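Local coordinates for redox-sensing transcriptional repressor Rex (Thermus thermophilus, PDB 2DT5), which probably represses transcription in response to the cellular NADH/NAD(+) redox state, binding DNA as a homodimer with a winged-helix and a Rossmann domain in each subunit, at residues B[157-171]-B[176-189]. The protein carries 1 engineered substitution. Sequence-based numbering, arbitrary orientation.
Sequences ADLLVAAGIKGILNF and LEVPKEVAVENVDF. With NAD (nicotinamide-adenine-dinucleotide), chain L.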
ATOM      1  N   ALA B 157       8.260  19.927  -1.004  1.00 31.39           N
ATOM      2  CA  ALA B 157       7.126  19.875  -1.929  1.00 35.78           C
ATOM      3  C   ALA B 157       6.942  21.233  -2.614  1.00 37.62           C
ATOM      4  O   ALA B 157       6.687  21.292  -3.818  1.00 43.24           O
ATOM      5  CB  ALA B 157       5.852  19.488  -1.182  1.00 26.08           C
ATOM      6  N   ASP B 158       7.074  22.315  -1.840  1.00 38.87           N
ATOM      7  CA  ASP B 158       6.940  23.674  -2.371  1.00 39.32           C
ATOM      8  C   ASP B 158       7.956  23.873  -3.482  1.00 36.74           C
ATOM      9  O   ASP B 158       7.643  24.411  -4.550  1.00 40.67           O
ATOM     10  CB  ASP B 158       7.185  24.695  -1.260  1.00 44.67           C
ATOM     11  CG  ASP B 158       6.095  24.682  -0.209  1.00 46.05           C
ATOM     12  OD1 ASP B 158       6.329  25.212   0.900  1.00 53.26           O
ATOM     13  OD2 ASP B 158       4.997  24.150  -0.491  1.00 50.40           O
ATOM     14  N   LEU B 159       9.181  23.429  -3.231  1.00 34.38           N
ATOM     15  CA  LEU B 159      10.235  23.531  -4.226  1.00 32.64           C
ATOM     16  C   LEU B 159       9.893  22.725  -5.481  1.00 35.42           C
ATOM     17  O   LEU B 159      10.190  23.147  -6.599  1.00 37.28           O
ATOM     18  CB  LEU B 159      11.560  23.042  -3.641  1.00 33.30           C
ATOM     19  CG  LEU B 159      12.165  23.962  -2.575  1.00 44.54           C
ATOM     20  CD1 LEU B 159      13.434  23.338  -1.972  1.00 42.12           C
ATOM     21  CD2 LEU B 159      12.481  25.316  -3.220  1.00 41.97           C
ATOM     22  N   LEU B 160       9.272  21.562  -5.292  1.00 36.77           N
ATOM     23  CA  LEU B 160       8.887  20.710  -6.415  1.00 36.78           C
ATOM     24  C   LEU B 160       7.789  21.389  -7.220  1.00 34.86           C
ATOM     25  O   LEU B 160       7.832  21.413  -8.449  1.00 34.46           O
ATOM     26  CB  LEU B 160       8.415  19.330  -5.915  1.00 26.50           C
ATOM     27  CG  LEU B 160       9.581  18.385  -5.592  1.00 34.67           C
ATOM     28  CD1 LEU B 160       9.106  17.189  -4.772  1.00 27.65           C
ATOM     29  CD2 LEU B 160      10.226  17.936  -6.895  1.00 29.57           C
ATOM     30  N   VAL B 161       6.803  21.944  -6.526  1.00 37.79           N
ATOM     31  CA  VAL B 161       5.720  22.634  -7.217  1.00 35.38           C
ATOM     32  C   VAL B 161       6.329  23.761  -8.047  1.00 37.52           C
ATOM     33  O   VAL B 161       6.066  23.885  -9.241  1.00 38.99           O
ATOM     34  CB  VAL B 161       4.719  23.232  -6.220  1.00 39.52           C
ATOM     35  CG1 VAL B 161       3.696  24.093  -6.959  1.00 36.62           C
ATOM     36  CG2 VAL B 161       4.025  22.112  -5.455  1.00 36.20           C
ATOM     37  N   ALA B 162       7.171  24.565  -7.410  1.00 41.37           N
ATOM     38  CA  ALA B 162       7.808  25.685  -8.091  1.00 40.16           C
ATOM     39  C   ALA B 162       8.576  25.255  -9.333  1.00 45.31           C
ATOM     40  O   ALA B 162       8.529  25.934 -10.362  1.00 47.04           O
ATOM     41  CB  ALA B 162       8.743  26.412  -7.130  1.00 38.90           C
ATOM     42  N   ALA B 163       9.283  24.131  -9.243  1.00 40.61           N
ATOM     43  CA  ALA B 163      10.070  23.652 -10.378  1.00 37.00           C
ATOM     44  C   ALA B 163       9.209  23.077 -11.501  1.00 36.32           C
ATOM     45  O   ALA B 163       9.698  22.845 -12.606  1.00 41.66           O
ATOM     46  CB  ALA B 163      11.084  22.608  -9.899  1.00 35.95           C
ATOM     47  N   GLY B 164       7.935  22.839 -11.221  1.00 35.97           N
ATOM     48  CA  GLY B 164       7.061  22.304 -12.248  1.00 38.21           C
ATOM     49  C   GLY B 164       6.617  20.849 -12.145  1.00 39.01           C
ATOM     50  O   GLY B 164       6.141  20.286 -13.140  1.00 38.84           O
ATOM     51  N   ILE B 165       6.743  20.233 -10.971  1.00 36.49           N
ATOM     52  CA  ILE B 165       6.328  18.836 -10.812  1.00 35.97           C
ATOM     53  C   ILE B 165       4.827  18.716 -11.108  1.00 41.50           C
ATOM     54  O   ILE B 165       4.078  19.679 -10.922  1.00 40.30           O
ATOM     55  CB  ILE B 165       6.599  18.323  -9.373  1.00 36.11           C
ATOM     56  CG1 ILE B 165       6.763  16.794  -9.368  1.00 36.23           C
ATOM     57  CG2 ILE B 165       5.451  18.716  -8.457  1.00 37.30           C
ATOM     58  CD1 ILE B 165       7.979  16.305 -10.131  1.00 28.81           C
ATOM     59  N   LYS B 166       4.390  17.543 -11.570  1.00 37.57           N
ATOM     60  CA  LYS B 166       2.979  17.332 -11.876  1.00 33.74           C
ATOM     61  C   LYS B 166       2.327  16.446 -10.828  1.00 36.95           C
ATOM     62  O   LYS B 166       1.123  16.530 -10.584  1.00 35.81           O
ATOM     63  CB  LYS B 166       2.809  16.710 -13.270  1.00 31.69           C
ATOM     64  CG  LYS B 166       3.190  17.646 -14.411  1.00 39.75           C
ATOM     65  CD  LYS B 166       2.980  16.996 -15.762  1.00 37.17           C
ATOM     66  CE  LYS B 166       3.377  17.941 -16.903  1.00 45.54           C
ATOM     67  NZ  LYS B 166       3.341  17.250 -18.239  1.00 48.39           N
ATOM     68  N   GLY B 167       3.131  15.593 -10.207  1.00 33.09           N
ATOM     69  CA  GLY B 167       2.616  14.715  -9.176  1.00 33.44           C
ATOM     70  C   GLY B 167       3.696  14.360  -8.168  1.00 30.81           C
ATOM     71  O   GLY B 167       4.887  14.358  -8.480  1.00 36.25           O
ATOM     72  N   ILE B 168       3.277  14.070  -6.943  1.00 32.76           N
ATOM     73  CA  ILE B 168       4.221  13.690  -5.899  1.00 32.43           C
ATOM     74  C   ILE B 168       3.742  12.431  -5.188  1.00 34.54           C
ATOM     75  O   ILE B 168       2.624  12.379  -4.674  1.00 29.97           O
ATOM     76  CB  ILE B 168       4.388  14.789  -4.810  1.00 27.25           C
ATOM     77  CG1 ILE B 168       4.874  16.106  -5.428  1.00 33.03           C
ATOM     78  CG2 ILE B 168       5.356  14.319  -3.740  1.00 27.86           C
ATOM     79  CD1 ILE B 168       4.995  17.240  -4.434  1.00 33.17           C
ATOM     80  N   LEU B 169       4.600  11.431  -5.163  1.00 28.34           N
ATOM     81  CA  LEU B 169       4.352  10.211  -4.427  1.00 31.43           C
ATOM     82  C   LEU B 169       5.051  10.498  -3.101  1.00 31.84           C
ATOM     83  O   LEU B 169       6.277  10.419  -2.988  1.00 24.19           O
ATOM     84  CB  LEU B 169       4.932   8.975  -5.102  1.00 30.41           C
ATOM     85  CG  LEU B 169       4.535   7.607  -4.546  1.00 31.94           C
ATOM     86  CD1 LEU B 169       3.038   7.399  -4.720  1.00 27.68           C
ATOM     87  CD2 LEU B 169       5.324   6.488  -5.227  1.00 26.69           C
ATOM     88  N   ASN B 170       4.259  10.847  -2.094  1.00 27.11           N
ATOM     89  CA  ASN B 170       4.743  11.275  -0.787  1.00 30.26           C
ATOM     90  C   ASN B 170       4.932  10.162   0.222  1.00 28.91           C
ATOM     91  O   ASN B 170       3.958   9.537   0.647  1.00 29.51           O
ATOM     92  CB  ASN B 170       3.758  12.294  -0.210  1.00 22.37           C
ATOM     93  CG  ASN B 170       4.132  12.728   1.185  1.00 31.78           C
ATOM     94  OD1 ASN B 170       3.270  12.881   2.062  1.00 32.15           O
ATOM     95  ND2 ASN B 170       5.422  12.933   1.403  1.00 25.01           N
ATOM     96  N   PHE B 171       6.176   9.883   0.605  1.00 31.00           N
ATOM     97  CA  PHE B 171       6.423   8.850   1.610  1.00 30.72           C
ATOM     98  C   PHE B 171       6.496   9.435   3.021  1.00 29.44           C
ATOM     99  O   PHE B 171       6.329   8.709   4.003  1.00 28.60           O
ATOM    100  CB  PHE B 171       7.720   8.094   1.322  1.00 26.01           C
ATOM    101  CG  PHE B 171       7.688   7.283   0.050  1.00 27.61           C
ATOM    102  CD1 PHE B 171       7.765   7.907  -1.193  1.00 23.67           C
ATOM    103  CD2 PHE B 171       7.552   5.897   0.103  1.00 27.61           C
ATOM    104  CE1 PHE B 171       7.711   7.168  -2.376  1.00 27.44           C
ATOM    105  CE2 PHE B 171       7.494   5.133  -1.074  1.00 27.22           C
ATOM    106  CZ  PHE B 171       7.574   5.768  -2.313  1.00 30.50           C
ATOM    107  N   LEU B 176       0.737  16.984   2.741  1.00 35.72           N
ATOM    108  CA  LEU B 176       1.308  18.107   2.026  1.00 35.81           C
ATOM    109  C   LEU B 176       0.264  19.120   1.591  1.00 43.77           C
ATOM    110  O   LEU B 176      -0.913  18.802   1.442  1.00 43.45           O
ATOM    111  CB  LEU B 176       2.065  17.615   0.792  1.00 32.36           C
ATOM    112  CG  LEU B 176       3.132  16.531   1.026  1.00 33.37           C
ATOM    113  CD1 LEU B 176       3.726  16.143  -0.311  1.00 32.05           C
ATOM    114  CD2 LEU B 176       4.222  17.033   1.970  1.00 32.13           C
ATOM    115  N   GLU B 177       0.732  20.345   1.393  1.00 46.83           N
ATOM    116  CA  GLU B 177      -0.078  21.463   0.942  1.00 49.89           C
ATOM    117  C   GLU B 177       0.429  21.764  -0.447  1.00 43.75           C
ATOM    118  O   GLU B 177       1.566  22.208  -0.602  1.00 43.42           O
ATOM    119  CB  GLU B 177       0.164  22.685   1.826  1.00 55.14           C
ATOM    120  CG  GLU B 177      -0.368  22.555   3.226  1.00 68.70           C
ATOM    121  CD  GLU B 177      -1.876  22.549   3.251  1.00 77.12           C
ATOM    122  OE1 GLU B 177      -2.473  21.564   2.768  1.00 83.68           O
ATOM    123  OE2 GLU B 177      -2.464  23.537   3.740  1.00 82.93           O
ATOM    124  N   VAL B 178      -0.400  21.524  -1.454  1.00 39.59           N
ATOM    125  CA  VAL B 178       0.006  21.779  -2.829  1.00 40.99           C
ATOM    126  C   VAL B 178      -1.216  22.233  -3.633  1.00 40.83           C
ATOM    127  O   VAL B 178      -2.344  21.892  -3.294  1.00 42.36           O
ATOM    128  CB  VAL B 178       0.598  20.486  -3.495  1.00 44.94           C
ATOM    129  CG1 VAL B 178       1.705  19.878  -2.616  1.00 38.74           C
ATOM    130  CG2 VAL B 178      -0.513  19.465  -3.733  1.00 35.97           C
ATOM    131  N   PRO B 179      -1.005  23.028  -4.693  1.00 41.80           N
ATOM    132  CA  PRO B 179      -2.144  23.479  -5.498  1.00 44.16           C
ATOM    133  C   PRO B 179      -2.881  22.294  -6.124  1.00 47.18           C
ATOM    134  O   PRO B 179      -2.272  21.270  -6.450  1.00 44.14           O
ATOM    135  CB  PRO B 179      -1.496  24.396  -6.539  1.00 48.39           C
ATOM    136  CG  PRO B 179      -0.057  23.928  -6.598  1.00 46.69           C
ATOM    137  CD  PRO B 179       0.245  23.657  -5.153  1.00 45.09           C
ATOM    138  N   LYS B 180      -4.191  22.430  -6.287  1.00 49.40           N
ATOM    139  CA  LYS B 180      -4.987  21.354  -6.845  1.00 51.58           C
ATOM    140  C   LYS B 180      -4.482  20.856  -8.197  1.00 47.80           C
ATOM    141  O   LYS B 180      -4.842  19.770  -8.639  1.00 47.67           O
ATOM    142  CB  LYS B 180      -6.452  21.786  -6.937  1.00 55.99           C
ATOM    143  CG  LYS B 180      -6.682  23.153  -7.563  1.00 71.82           C
ATOM    144  CD  LYS B 180      -8.169  23.531  -7.529  1.00 75.66           C
ATOM    145  CE  LYS B 180      -8.416  24.934  -8.087  1.00 80.83           C
ATOM    146  NZ  LYS B 180      -7.786  26.004  -7.253  1.00 83.04           N
ATOM    147  N   GLU B 181      -3.625  21.639  -8.838  1.00 46.66           N
ATOM    148  CA  GLU B 181      -3.075  21.275 -10.136  1.00 46.10           C
ATOM    149  C   GLU B 181      -2.048  20.142 -10.034  1.00 45.35           C
ATOM    150  O   GLU B 181      -1.755  19.480 -11.020  1.00 43.55           O
ATOM    151  CB  GLU B 181      -2.396  22.487 -10.786  1.00 50.93           C
ATOM    152  CG  GLU B 181      -3.318  23.664 -11.105  1.00 65.05           C
ATOM    153  CD  GLU B 181      -4.019  24.218  -9.879  1.00 64.27           C
ATOM    154  OE1 GLU B 181      -3.322  24.539  -8.891  1.00 65.26           O
ATOM    155  OE2 GLU B 181      -5.264  24.332  -9.910  1.00 68.72           O
ATOM    156  N   VAL B 182      -1.503  19.938  -8.842  1.00 41.66           N
ATOM    157  CA  VAL B 182      -0.489  18.909  -8.611  1.00 41.81           C
ATOM    158  C   VAL B 182      -1.085  17.732  -7.851  1.00 39.16           C
ATOM    159  O   VAL B 182      -1.545  17.890  -6.723  1.00 38.60           O
ATOM    160  CB  VAL B 182       0.680  19.487  -7.790  1.00 39.70           C
ATOM    161  CG1 VAL B 182       1.667  18.396  -7.422  1.00 36.69           C
ATOM    162  CG2 VAL B 182       1.357  20.589  -8.588  1.00 36.33           C
ATOM    163  N   ALA B 183      -1.077  16.555  -8.471  1.00 34.85           N
ATOM    164  CA  ALA B 183      -1.620  15.365  -7.820  1.00 34.80           C
ATOM    165  C   ALA B 183      -0.692  14.881  -6.704  1.00 30.19           C
ATOM    166  O   ALA B 183       0.530  15.052  -6.775  1.00 31.60           O
ATOM    167  CB  ALA B 183      -1.832  14.255  -8.851  1.00 34.22           C
ATOM    168  N   VAL B 184      -1.277  14.292  -5.670  1.00 30.71           N
ATOM    169  CA  VAL B 184      -0.498  13.783  -4.550  1.00 32.09           C
ATOM    170  C   VAL B 184      -1.078  12.463  -4.049  1.00 34.02           C
ATOM    171  O   VAL B 184      -2.295  12.316  -3.912  1.00 30.01           O
ATOM    172  CB  VAL B 184      -0.467  14.788  -3.353  1.00 34.25           C
ATOM    173  CG1 VAL B 184       0.403  14.238  -2.224  1.00 33.14           C
ATOM    174  CG2 VAL B 184       0.087  16.129  -3.805  1.00 35.67           C
ATOM    175  N   GLU B 185      -0.185  11.511  -3.798  1.00 32.91           N
ATOM    176  CA  GLU B 185      -0.537  10.188  -3.276  1.00 32.97           C
ATOM    177  C   GLU B 185       0.449   9.917  -2.162  1.00 29.97           C
ATOM    178  O   GLU B 185       1.662  10.024  -2.366  1.00 28.64           O
ATOM    179  CB  GLU B 185      -0.381   9.107  -4.348  1.00 30.28           C
ATOM    180  CG  GLU B 185      -1.461   9.138  -5.415  1.00 38.98           C
ATOM    181  CD  GLU B 185      -2.780   8.546  -4.915  1.00 47.53           C
ATOM    182  OE1 GLU B 185      -3.855   9.070  -5.291  1.00 37.30           O
ATOM    183  OE2 GLU B 185      -2.731   7.548  -4.157  1.00 39.35           O
ATOM    184  N   ASN B 186      -0.075   9.594  -0.986  1.00 27.83           N
ATOM    185  CA  ASN B 186       0.752   9.294   0.172  1.00 32.03           C
ATOM    186  C   ASN B 186       0.937   7.790   0.292  1.00 33.58           C
ATOM    187  O   ASN B 186      -0.007   7.016   0.111  1.00 33.10           O
ATOM    188  CB  ASN B 186       0.093   9.836   1.432  1.00 33.83           C
ATOM    189  CG  ASN B 186      -0.173  11.316   1.337  1.00 30.55           C
ATOM    190  OD1 ASN B 186       0.738  12.094   1.106  1.00 28.54           O
ATOM    191  ND2 ASN B 186      -1.428  11.707   1.490  1.00 38.49           N
ATOM    192  N   VAL B 187       2.159   7.375   0.587  1.00 31.22           N
ATOM    193  CA  VAL B 187       2.440   5.954   0.720  1.00 26.22           C
ATOM    194  C   VAL B 187       2.430   5.580   2.188  1.00 27.81           C
ATOM    195  O   VAL B 187       2.822   6.370   3.043  1.00 26.23           O
ATOM    196  CB  VAL B 187       3.850   5.592   0.163  1.00 31.79           C
ATOM    197  CG1 VAL B 187       4.101   4.080   0.323  1.00 33.65           C
ATOM    198  CG2 VAL B 187       3.976   6.040  -1.300  1.00 28.79           C
ATOM    199  N   ASP B 188       1.958   4.379   2.483  1.00 29.98           N
ATOM    200  CA  ASP B 188       1.984   3.893   3.859  1.00 34.75           C
ATOM    201  C   ASP B 188       2.384   2.436   3.758  1.00 32.23           C
ATOM    202  O   ASP B 188       1.556   1.583   3.505  1.00 29.88           O
ATOM    203  CB  ASP B 188       0.613   4.035   4.523  1.00 42.09           C
ATOM    204  CG  ASP B 188       0.555   3.357   5.871  1.00 40.96           C
ATOM    205  OD1 ASP B 188       1.592   3.317   6.569  1.00 46.51           O
ATOM    206  OD2 ASP B 188      -0.534   2.870   6.235  1.00 54.92           O
ATOM    207  N   PHE B 189       3.678   2.175   3.911  1.00 30.81           N
ATOM    208  CA  PHE B 189       4.229   0.831   3.813  1.00 34.89           C
ATOM    209  C   PHE B 189       3.771  -0.076   4.934  1.00 37.10           C
ATOM    210  O   PHE B 189       3.980  -1.278   4.876  1.00 35.98           O
ATOM    211  CB  PHE B 189       5.766   0.891   3.809  1.00 32.98           C
ATOM    212  CG  PHE B 189       6.361   1.131   2.454  1.00 31.26           C
ATOM    213  CD1 PHE B 189       7.630   1.661   2.326  1.00 30.68           C
ATOM    214  CD2 PHE B 189       5.655   0.805   1.301  1.00 32.83           C
ATOM    215  CE1 PHE B 189       8.199   1.865   1.067  1.00 36.78           C
ATOM    216  CE2 PHE B 189       6.211   1.002   0.044  1.00 34.01           C
ATOM    217  CZ  PHE B 189       7.487   1.535  -0.075  1.00 31.93           C
TER
HETATM  218  PA  NAD L 302      17.057   9.670   6.192  1.00 32.75           P
HETATM  219  O1A NAD L 302      17.921   8.456   6.071  1.00 31.61           O
HETATM  220  O2A NAD L 302      17.259  10.610   7.341  1.00 36.83           O
HETATM  221  O5B NAD L 302      17.206  10.411   4.828  1.00 26.24           O
HETATM  222  C5B NAD L 302      16.536  11.663   4.534  1.00 29.88           C
HETATM  223  C4B NAD L 302      17.343  12.324   3.445  1.00 29.10           C
HETATM  224  O4B NAD L 302      16.610  13.562   3.163  1.00 34.36           O
HETATM  225  C3B NAD L 302      18.785  12.829   3.840  1.00 34.27           C
HETATM  226  O3B NAD L 302      19.762  12.276   2.904  1.00 26.39           O
HETATM  227  C2B NAD L 302      18.717  14.353   3.768  1.00 33.57           C
HETATM  228  O2B NAD L 302      19.874  15.027   3.448  1.00 34.61           O
HETATM  229  C1B NAD L 302      17.575  14.505   2.768  1.00 35.22           C
HETATM  230  N9A NAD L 302      16.907  15.778   2.837  1.00 35.39           N
HETATM  231  C8A NAD L 302      16.469  16.587   3.895  1.00 30.48           C
HETATM  232  N7A NAD L 302      15.881  17.697   3.487  1.00 31.22           N
HETATM  233  C5A NAD L 302      15.900  17.692   2.139  1.00 35.11           C
HETATM  234  C6A NAD L 302      15.408  18.630   1.120  1.00 44.14           C
HETATM  235  N6A NAD L 302      14.804  19.757   1.427  1.00 44.72           N
HETATM  236  N1A NAD L 302      15.632  18.232  -0.201  1.00 40.14           N
HETATM  237  C2A NAD L 302      16.245  17.093  -0.586  1.00 38.09           C
HETATM  238  N3A NAD L 302      16.731  16.169   0.349  1.00 36.20           N
HETATM  239  C4A NAD L 302      16.542  16.510   1.698  1.00 32.86           C
HETATM  240  O3  NAD L 302      15.520   9.217   6.228  1.00 31.69           O
HETATM  241  PN  NAD L 302      14.784   7.808   5.788  1.00 29.21           P
HETATM  242  O1N NAD L 302      14.869   6.849   6.906  1.00 29.94           O
HETATM  243  O2N NAD L 302      15.360   7.443   4.460  1.00 27.42           O
HETATM  244  O5D NAD L 302      13.252   8.314   5.688  1.00 30.93           O
HETATM  245  C5D NAD L 302      12.859   9.271   4.660  1.00 25.21           C
HETATM  246  C4D NAD L 302      11.411   9.561   4.789  1.00 29.45           C
HETATM  247  O4D NAD L 302      10.638   8.284   4.585  1.00 28.36           O
HETATM  248  C3D NAD L 302      10.957  10.064   6.224  1.00 27.44           C
HETATM  249  O3D NAD L 302       9.934  11.075   6.096  1.00 34.58           O
HETATM  250  C2D NAD L 302      10.383   8.801   6.840  1.00 24.07           C
HETATM  251  O2D NAD L 302       9.563   9.014   7.940  1.00 30.78           O
HETATM  252  C1D NAD L 302       9.649   8.182   5.597  1.00 29.64           C
HETATM  253  N1N NAD L 302       9.215   6.789   5.881  1.00 31.73           N
HETATM  254  C2N NAD L 302       8.022   6.388   5.217  1.00 32.70           C
HETATM  255  C3N NAD L 302       7.672   5.120   5.068  1.00 28.93           C
HETATM  256  C7N NAD L 302       6.377   4.777   4.397  1.00 32.65           C
HETATM  257  O7N NAD L 302       5.960   3.603   4.494  1.00 29.94           O
HETATM  258  N7N NAD L 302       5.695   5.750   3.765  1.00 27.50           N
HETATM  259  C4N NAD L 302       8.558   3.991   5.588  1.00 31.92           C
HETATM  260  C5N NAD L 302      10.005   4.441   5.514  1.00 33.45           C
HETATM  261  C6N NAD L 302      10.255   5.749   5.992  1.00 29.77           C
HETATM  262  O   HOH W   1       2.934   9.267   3.265  1.00 25.86           O
HETATM  263  O   HOH W   2       3.788   7.959   5.830  1.00 38.87           O
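Phe171 and Val187, just past the ends of two parallel strands, share the amide nitrogen of the nicotinamide: NAD N7N donates to Phe171 O and to Val187 O, each at 3.0 Å. Beside these bonds Val187 CG2 sits over the centre of the Phe171 ring, a CH-pi contact 3.7 Å from the centroid, and also meets Leu169 CG at 3.6 Å. Val187 CG1, anti to the backbone N (chi1 -180°), lies over the Phe189 ring near its rim, so a beta-branched residue suits this place, with one methyl for each aromatic. The Phe171 edge turns toward the Phe189 face in an offset edge-to-face pair, planes at 62°, with CE2 3.7 Å from Phe189 CZ. Were Phe171 an alanine, Val187 CG2 would probably lose the aromatic face beneath it, and Phe189 the edge that meets its ring.

Five backbone hydrogen bonds join the parallel strands 167-170 and 183-186 and the residues flanking them, the last from Val187 N to Asn170 O at 2.8 Å. Gly167 CA makes a CA-H...O contact with Ala183 O, 3.2 Å. Ahead of the strands, Val161 CG1 on helix 150-163 meets Pro179 CG, tip to tip, at the start of the type I turn 179-182.

Leu91 and Leu95 of helix 90-96 pack on Phe171. Strand 167-170 also bonds to strand 143-146, while strand 183-186 ends the Rossmann sheet within the chain, where Glu185 salt-bridges Arg195 of the second subunit.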